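Local coordinates for 3-oxoacyl-(Acyl-carrier protein) synthase (Burkholderia xenovorans, PDB 4EFI), which probably catalyses the condensation of an acyl group with a malonyl unit carried on acyl-carrier protein, as 3-oxoacyl-ACP synthases of the thiolase superfamily do, at residues L126-Y131 against N300-S305; F267-A272 against F328-G333. All blocks are in the same frame, centred on the assembly; numbering follows the deposited sequence.

Contact 1: residues L126-Y131 against N300-S305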
ATOM      1  N   LEU A 126      -9.574   1.395  -0.377  1.00 14.72           N
ATOM      2  CA  LEU A 126      -8.649   1.611  -1.482  1.00 14.89           C
ATOM      3  C   LEU A 126      -7.651   0.486  -1.483  1.00 14.37           C
ATOM      4  O   LEU A 126      -7.367  -0.124  -0.441  1.00 17.15           O
ATOM      5  CB  LEU A 126      -7.897   2.926  -1.308  1.00 15.19           C
ATOM      6  CG  LEU A 126      -8.710   4.187  -1.539  1.00 14.87           C
ATOM      7  CD1 LEU A 126      -7.928   5.382  -1.001  1.00 17.71           C
ATOM      8  CD2 LEU A 126      -9.054   4.361  -3.017  1.00 17.11           C
ATOM      9  N   GLY A 127      -7.096   0.209  -2.658  1.00 14.97           N
ATOM     10  CA  GLY A 127      -6.116  -0.854  -2.807  1.00 16.99           C
ATOM     11  C   GLY A 127      -4.731  -0.287  -3.039  1.00 18.12           C
ATOM     12  O   GLY A 127      -4.200   0.414  -2.188  1.00 17.74           O
ATOM     13  N   CYS A 128      -4.156  -0.583  -4.191  1.00 17.25           N
ATOM     14  CA  CYS A 128      -2.747  -0.287  -4.390  0.50 18.83           C
ATOM     15  C   CYS A 128      -2.395   1.210  -4.373  1.00 18.47           C
ATOM     16  O   CYS A 128      -1.216   1.533  -4.287  1.00 16.85           O
ATOM     17  CB  CYS A 128      -2.225  -1.030  -5.624  0.50 26.23           C
ATOM     18  SG  CYS A 128      -2.424  -2.829  -5.483  0.50 61.64           S
ATOM     19  N   SER A 129      -3.352   2.070  -4.715  1.00 17.59           N
ATOM     20  CA  SER A 129      -3.150   3.515  -4.804  1.00 15.73           C
ATOM     21  C   SER A 129      -3.369   4.204  -3.462  1.00 16.14           C
ATOM     22  O   SER A 129      -3.327   5.426  -3.364  1.00 18.69           O
ATOM     23  CB  SER A 129      -4.098   4.116  -5.841  1.00 18.12           C
ATOM     24  OG  SER A 129      -5.416   4.193  -5.327  1.00 19.60           O
ATOM     25  N   GLY A 130      -3.616   3.407  -2.433  1.00 14.32           N
ATOM     26  CA  GLY A 130      -4.128   3.933  -1.173  1.00 15.07           C
ATOM     27  C   GLY A 130      -3.144   4.651  -0.273  1.00 12.78           C
ATOM     28  O   GLY A 130      -3.568   5.520   0.481  1.00 13.76           O
ATOM     29  N   TYR A 131      -1.858   4.310  -0.307  1.00 12.75           N
ATOM     30  CA  TYR A 131      -0.964   4.893   0.696  1.00 13.26           C
ATOM     31  C   TYR A 131      -0.774   6.402   0.488  1.00 12.43           C
ATOM     32  O   TYR A 131      -0.908   7.164   1.446  1.00 11.65           O
ATOM     33  CB  TYR A 131       0.361   4.150   0.802  1.00 13.08           C
ATOM     34  CG  TYR A 131       1.173   4.582   2.005  1.00 12.68           C
ATOM     35  CD1 TYR A 131       0.760   4.282   3.299  1.00 12.41           C
ATOM     36  CD2 TYR A 131       2.378   5.258   1.852  1.00 12.50           C
ATOM     37  CE1 TYR A 131       1.496   4.665   4.384  1.00 12.75           C
ATOM     38  CE2 TYR A 131       3.128   5.626   2.922  1.00 13.52           C
ATOM     39  CZ  TYR A 131       2.687   5.326   4.202  1.00 11.70           C
ATOM     40  OH  TYR A 131       3.481   5.699   5.268  1.00 13.59           O
ATOM     41  N   ASN A 300       3.600  -9.117  -3.505  1.00 13.18           N
ATOM     42  CA  ASN A 300       2.802  -7.904  -3.649  1.00 12.23           C
ATOM     43  C   ASN A 300       1.846  -7.852  -2.463  1.00 12.18           C
ATOM     44  O   ASN A 300       1.009  -8.737  -2.321  1.00 12.54           O
ATOM     45  CB  ASN A 300       2.059  -8.017  -4.984  1.00 13.40           C
ATOM     46  CG  ASN A 300       1.053  -6.929  -5.242  1.00 13.69           C
ATOM     47  OD1 ASN A 300       0.511  -6.298  -4.331  1.00 13.53           O
ATOM     48  ND2 ASN A 300       0.755  -6.734  -6.527  1.00 14.02           N
ATOM     49  N   THR A 301       1.982  -6.836  -1.608  1.00 12.70           N
ATOM     50  CA  THR A 301       1.169  -6.723  -0.391  1.00 14.26           C
ATOM     51  C   THR A 301       0.125  -5.631  -0.510  1.00 14.08           C
ATOM     52  O   THR A 301      -0.340  -5.079   0.485  1.00 14.61           O
ATOM     53  CB  THR A 301       2.031  -6.488   0.860  1.00 13.58           C
ATOM     54  OG1 THR A 301       2.827  -5.303   0.702  1.00 14.73           O
ATOM     55  CG2 THR A 301       2.924  -7.708   1.125  1.00 13.42           C
ATOM     56  N   SER A 302      -0.289  -5.362  -1.741  1.00 12.21           N
ATOM     57  CA  SER A 302      -1.444  -4.481  -1.970  1.00 13.77           C
ATOM     58  C   SER A 302      -1.236  -3.148  -1.267  1.00 13.29           C
ATOM     59  O   SER A 302      -0.232  -2.479  -1.487  1.00 13.27           O
ATOM     60  CB  SER A 302      -2.702  -5.162  -1.432  1.00 15.72           C
ATOM     61  OG  SER A 302      -3.869  -4.388  -1.732  1.00 21.31           O
ATOM     62  N   CYS A 303      -2.227  -2.556  -0.623  0.79 13.83           N
ATOM     63  CA  CYS A 303      -2.057  -1.209  -0.073  0.79 14.46           C
ATOM     64  C   CYS A 303      -0.894  -1.061   0.915  0.79 12.76           C
ATOM     65  O   CYS A 303      -0.420   0.047   1.127  0.79 14.06           O
ATOM     66  CB  CYS A 303      -3.339  -0.700   0.601  0.79 13.94           C
ATOM     67  SG  CYS A 303      -3.931  -1.736   1.936  0.79 14.67           S
ATOM     68  N   ALA A 304      -0.455  -2.162   1.520  1.00 12.43           N
ATOM     69  CA  ALA A 304       0.681  -2.110   2.443  1.00 11.84           C
ATOM     70  C   ALA A 304       2.033  -1.975   1.756  1.00 11.33           C
ATOM     71  O   ALA A 304       3.048  -1.785   2.440  1.00 12.21           O
ATOM     72  CB  ALA A 304       0.701  -3.330   3.320  1.00 12.17           C
ATOM     73  N   SER A 305       2.074  -2.082   0.434  1.00 11.95           N
ATOM     74  CA  SER A 305       3.348  -2.302  -0.225  1.00 12.55           C
ATOM     75  C   SER A 305       4.323  -1.131  -0.040  1.00 12.35           C
ATOM     76  O   SER A 305       5.508  -1.356   0.176  1.00 13.00           O
ATOM     77  CB  SER A 305       3.132  -2.625  -1.699  1.00 14.52           C
ATOM     78  OG  SER A 305       2.670  -1.477  -2.381  1.00 16.36           O
TER
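The CB of Cys303 packs against the carbonyl of Gly127, CB to O 3.1 Å, and lies 4.2 Å from Leu126 O; the methylene rather than the sulfur does the touching. Cys303 is modelled in two conformers, so this approach holds for one of them and its tightness is doubtful. Gly127 O also accepts the amide of Gly130 (N to O, 3.1 Å), closing a type I beta turn from Gly127 to Gly130 that leads the chain into helix 130-143. Cys128, likewise deposited in two conformers, has its SG 4.0 Å from Ser302 CA in the modelled conformer. Ser302 approaches Gly127 as well, OG to CA 4.3 Å, while its hydroxyl is hydrogen-bonded to Asp156 and to an unidentified small molecule, probably from the crystallisation liquor. Its backbone N donates to Asn300 OD1 at 2.9 Å (158° at the hydrogen), an Asx turn that fixes the chain just before Cys303. In the thiolase fold this is where the starts of two central helices meet: 126-131 runs into helix 130-143 and 300-305 into helix 305-313, with Cys303 against Val154 of strand 149-156 and Tyr131 against Ile306 and Pro307.

Contact 2: residues F267-A272 against F328-G333; sequences FLFHQA and FGFGVG
Phe328 O accepts the amide of His270 (N to O 2.9 Å, N-H...O 164°), and Phe269 CA adds a CA-H...O contact to the same oxygen at 3.4 Å. One step earlier the direction reverses, Phe328 N donating to Leu268 O at 2.8 Å, so Leu268 and His270 bracket Phe328 as parallel pairing requires. Phe269 and Phe328 form the bridge and send their rings to the same face of the sheet, where helix 235-257 covers them with Val246 and Val250. Phe328 CD2 sits over one face of the Phe269 ring, 3.8 Å from CZ and offset toward the rim, and the two planes meet obliquely. Phe330 CE1 comes to the edge of Phe269, close to its plane.

This pairing joins edge strand 266-269 to strand 323-331 in the five-stranded mixed sheet, one of the two sheets of the thiolase fold. Beyond the bridge the strand ends and His270 turns its CG anti to the backbone N (chi1 163°), which carries the imidazole over Phe330. The pair is edge-to-face, the His270 edge toward the Phe330 face with planes at 74° and centroids 5.4 Å apart; His270 CB also lies over that face, 4.0 Å from Phe330 CE1. Gln271, at the centre of an inverse gamma turn, donates from NE2 to Phe269 O at 3.0 Å, and Ala272 CB packs 3.9 Å from Phe330 CE2.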
ATOM      1  N   PHE A 267      12.564   6.429  -5.029  1.00 13.91           N
ATOM      2  CA  PHE A 267      11.259   6.425  -5.671  1.00 15.42           C
ATOM      3  C   PHE A 267      10.592   5.113  -5.281  1.00 13.01           C
ATOM      4  O   PHE A 267      11.030   4.041  -5.702  1.00 14.68           O
ATOM      5  CB  PHE A 267      11.419   6.504  -7.191  1.00 15.75           C
ATOM      6  CG  PHE A 267      12.191   7.732  -7.651  1.00 15.87           C
ATOM      7  CD1 PHE A 267      11.583   8.977  -7.735  1.00 18.29           C
ATOM      8  CD2 PHE A 267      13.529   7.634  -7.969  1.00 17.60           C
ATOM      9  CE1 PHE A 267      12.315  10.094  -8.151  1.00 19.33           C
ATOM     10  CE2 PHE A 267      14.241   8.735  -8.369  1.00 19.10           C
ATOM     11  CZ  PHE A 267      13.642   9.960  -8.455  1.00 19.86           C
ATOM     12  N   LEU A 268       9.549   5.212  -4.465  1.00 12.76           N
ATOM     13  CA  LEU A 268       8.891   4.060  -3.855  1.00 13.16           C
ATOM     14  C   LEU A 268       7.621   3.748  -4.613  1.00 12.27           C
ATOM     15  O   LEU A 268       6.657   4.517  -4.526  1.00 13.91           O
ATOM     16  CB  LEU A 268       8.570   4.400  -2.409  1.00 14.32           C
ATOM     17  CG  LEU A 268       9.779   4.823  -1.581  1.00 15.47           C
ATOM     18  CD1 LEU A 268       9.336   5.467  -0.292  1.00 20.97           C
ATOM     19  CD2 LEU A 268      10.647   3.608  -1.297  1.00 20.64           C
ATOM     20  N   PHE A 269       7.623   2.653  -5.360  1.00 12.07           N
ATOM     21  CA  PHE A 269       6.468   2.233  -6.132  1.00 12.02           C
ATOM     22  C   PHE A 269       5.737   1.113  -5.443  1.00 12.18           C
ATOM     23  O   PHE A 269       6.344   0.231  -4.834  1.00 13.10           O
ATOM     24  CB  PHE A 269       6.895   1.711  -7.503  1.00 13.83           C
ATOM     25  CG  PHE A 269       7.330   2.785  -8.462  1.00 14.76           C
ATOM     26  CD1 PHE A 269       8.607   3.306  -8.395  1.00 16.36           C
ATOM     27  CD2 PHE A 269       6.458   3.290  -9.411  1.00 14.22           C
ATOM     28  CE1 PHE A 269       9.022   4.316  -9.272  1.00 16.22           C
ATOM     29  CE2 PHE A 269       6.864   4.288 -10.288  1.00 15.99           C
ATOM     30  CZ  PHE A 269       8.154   4.797 -10.212  1.00 15.44           C
ATOM     31  N   HIS A 270       4.426   1.087  -5.614  1.00 12.72           N
ATOM     32  CA  HIS A 270       3.666  -0.092  -5.283  1.00 12.66           C
ATOM     33  C   HIS A 270       4.319  -1.273  -5.955  1.00 11.84           C
ATOM     34  O   HIS A 270       4.662  -1.211  -7.150  1.00 12.53           O
ATOM     35  CB  HIS A 270       2.231   0.058  -5.754  1.00 12.31           C
ATOM     36  CG  HIS A 270       1.483  -1.242  -5.815  1.00 12.86           C
ATOM     37  ND1 HIS A 270       1.365  -2.053  -4.753  1.00 14.77           N
ATOM     38  CD2 HIS A 270       0.826  -1.869  -6.865  1.00 12.77           C
ATOM     39  CE1 HIS A 270       0.660  -3.139  -5.100  1.00 15.78           C
ATOM     40  NE2 HIS A 270       0.331  -3.025  -6.392  1.00 15.46           N
ATOM     41  N   GLN A 271       4.510  -2.357  -5.208  1.00 12.39           N
ATOM     42  CA  GLN A 271       5.279  -3.505  -5.669  1.00 12.60           C
ATOM     43  C   GLN A 271       4.397  -4.456  -6.476  1.00 13.20           C
ATOM     44  O   GLN A 271       4.062  -5.552  -6.035  1.00 14.20           O
ATOM     45  CB  GLN A 271       5.924  -4.206  -4.477  1.00 12.60           C
ATOM     46  CG  GLN A 271       6.859  -3.276  -3.685  1.00 14.41           C
ATOM     47  CD  GLN A 271       8.195  -3.099  -4.366  1.00 13.14           C
ATOM     48  OE1 GLN A 271       9.020  -4.015  -4.385  1.00 13.85           O
ATOM     49  NE2 GLN A 271       8.424  -1.906  -4.923  1.00 14.05           N
ATOM     50  N   ALA A 272       3.992  -4.016  -7.658  1.00 13.67           N
ATOM     51  CA  ALA A 272       2.995  -4.736  -8.433  1.00 13.88           C
ATOM     52  C   ALA A 272       3.519  -6.085  -8.915  1.00 15.12           C
ATOM     53  O   ALA A 272       2.848  -7.114  -8.770  1.00 16.02           O
ATOM     54  CB  ALA A 272       2.541  -3.888  -9.623  1.00 15.99           C
ATOM     55  N   PHE A 328       4.566   6.254  -5.370  1.00 12.66           N
ATOM     56  CA  PHE A 328       3.645   6.096  -6.500  1.00 12.59           C
ATOM     57  C   PHE A 328       2.860   4.818  -6.348  1.00 13.19           C
ATOM     58  O   PHE A 328       3.430   3.739  -6.396  1.00 12.93           O
ATOM     59  CB  PHE A 328       4.436   6.091  -7.816  1.00 13.31           C
ATOM     60  CG  PHE A 328       5.322   7.284  -7.968  1.00 13.12           C
ATOM     61  CD1 PHE A 328       4.792   8.507  -8.356  1.00 15.70           C
ATOM     62  CD2 PHE A 328       6.657   7.217  -7.625  1.00 15.49           C
ATOM     63  CE1 PHE A 328       5.590   9.631  -8.441  1.00 16.26           C
ATOM     64  CE2 PHE A 328       7.465   8.344  -7.707  1.00 15.89           C
ATOM     65  CZ  PHE A 328       6.927   9.544  -8.128  1.00 16.36           C
ATOM     66  N   GLY A 329       1.552   4.966  -6.162  1.00 12.67           N
ATOM     67  CA  GLY A 329       0.654   3.837  -6.026  1.00 13.36           C
ATOM     68  C   GLY A 329      -0.330   3.826  -7.175  1.00 13.89           C
ATOM     69  O   GLY A 329      -0.752   4.875  -7.653  1.00 14.95           O
ATOM     70  N   PHE A 330      -0.665   2.632  -7.643  1.00 13.48           N
ATOM     71  CA  PHE A 330      -1.573   2.474  -8.766  1.00 13.91           C
ATOM     72  C   PHE A 330      -2.251   1.116  -8.674  1.00 16.28           C
ATOM     73  O   PHE A 330      -1.695   0.181  -8.107  1.00 18.70           O
ATOM     74  CB  PHE A 330      -0.775   2.565 -10.066  1.00 14.23           C
ATOM     75  CG  PHE A 330       0.537   1.844 -10.001  1.00 15.96           C
ATOM     76  CD1 PHE A 330       1.637   2.435  -9.407  1.00 16.47           C
ATOM     77  CD2 PHE A 330       0.662   0.564 -10.508  1.00 16.25           C
ATOM     78  CE1 PHE A 330       2.842   1.768  -9.332  1.00 17.21           C
ATOM     79  CE2 PHE A 330       1.866  -0.108 -10.436  1.00 18.15           C
ATOM     80  CZ  PHE A 330       2.956   0.496  -9.847  1.00 18.58           C
ATOM     81  N   GLY A 331      -3.435   0.995  -9.259  1.00 14.70           N
ATOM     82  CA  GLY A 331      -4.145  -0.270  -9.262  1.00 16.23           C
ATOM     83  C   GLY A 331      -5.650  -0.099  -9.243  1.00 13.86           C
ATOM     84  O   GLY A 331      -6.208   0.592 -10.087  1.00 14.60           O
ATOM     85  N   VAL A 332      -6.194  -0.965  -8.405  0.60 14.80           N
ATOM     86  CA  VAL A 332      -7.638  -1.158  -8.290  0.60 11.93           C
ATOM     87  C   VAL A 332      -8.405   0.160  -8.400  0.60 12.04           C
ATOM     88  O   VAL A 332      -8.083   1.118  -7.712  0.60 12.66           O
ATOM     89  CB  VAL A 332      -8.004  -1.831  -6.937  0.60 14.15           C
ATOM     90  CG1 VAL A 332      -9.499  -1.982  -6.798  0.60 15.82           C
ATOM     91  CG2 VAL A 332      -7.391  -3.188  -6.809  0.60 15.21           C
ATOM     92  N   GLY A 333      -9.432   0.192  -9.241  1.00 12.51           N
ATOM     93  CA  GLY A 333     -10.323   1.337  -9.309  1.00 13.21           C
ATOM     94  C   GLY A 333     -10.895   1.563 -10.697  1.00 13.30           C
ATOM     95  O   GLY A 333     -12.097   1.450 -10.891  1.00 13.80           O
TER

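In the fold
Both contacts are buried, their centres about 7 Å apart, and their segments alternate along the chain. Contact 2 is sheet pairing, held by backbone hydrogen bonds and aromatic rings; contact 1 brings together turns at the starts of two helices, where close packing against carbonyls replaces strand pairing. They touch directly: Ser305 OG lies 2.8 Å from His270 ND1, a probable hydrogen bond, Asn300 ND2 probably donates to Ala272 O, and Cys128 SG lies near His270 NE2, at a short distance that is doubtful because the cysteine has two conformers. The cluster of Cys128, His270 and Asn300 is consistent with the Cys-His-Asn triad of KAS III enzymes, contact 1 supplying the cysteine and asparagine, contact 2 the histidine.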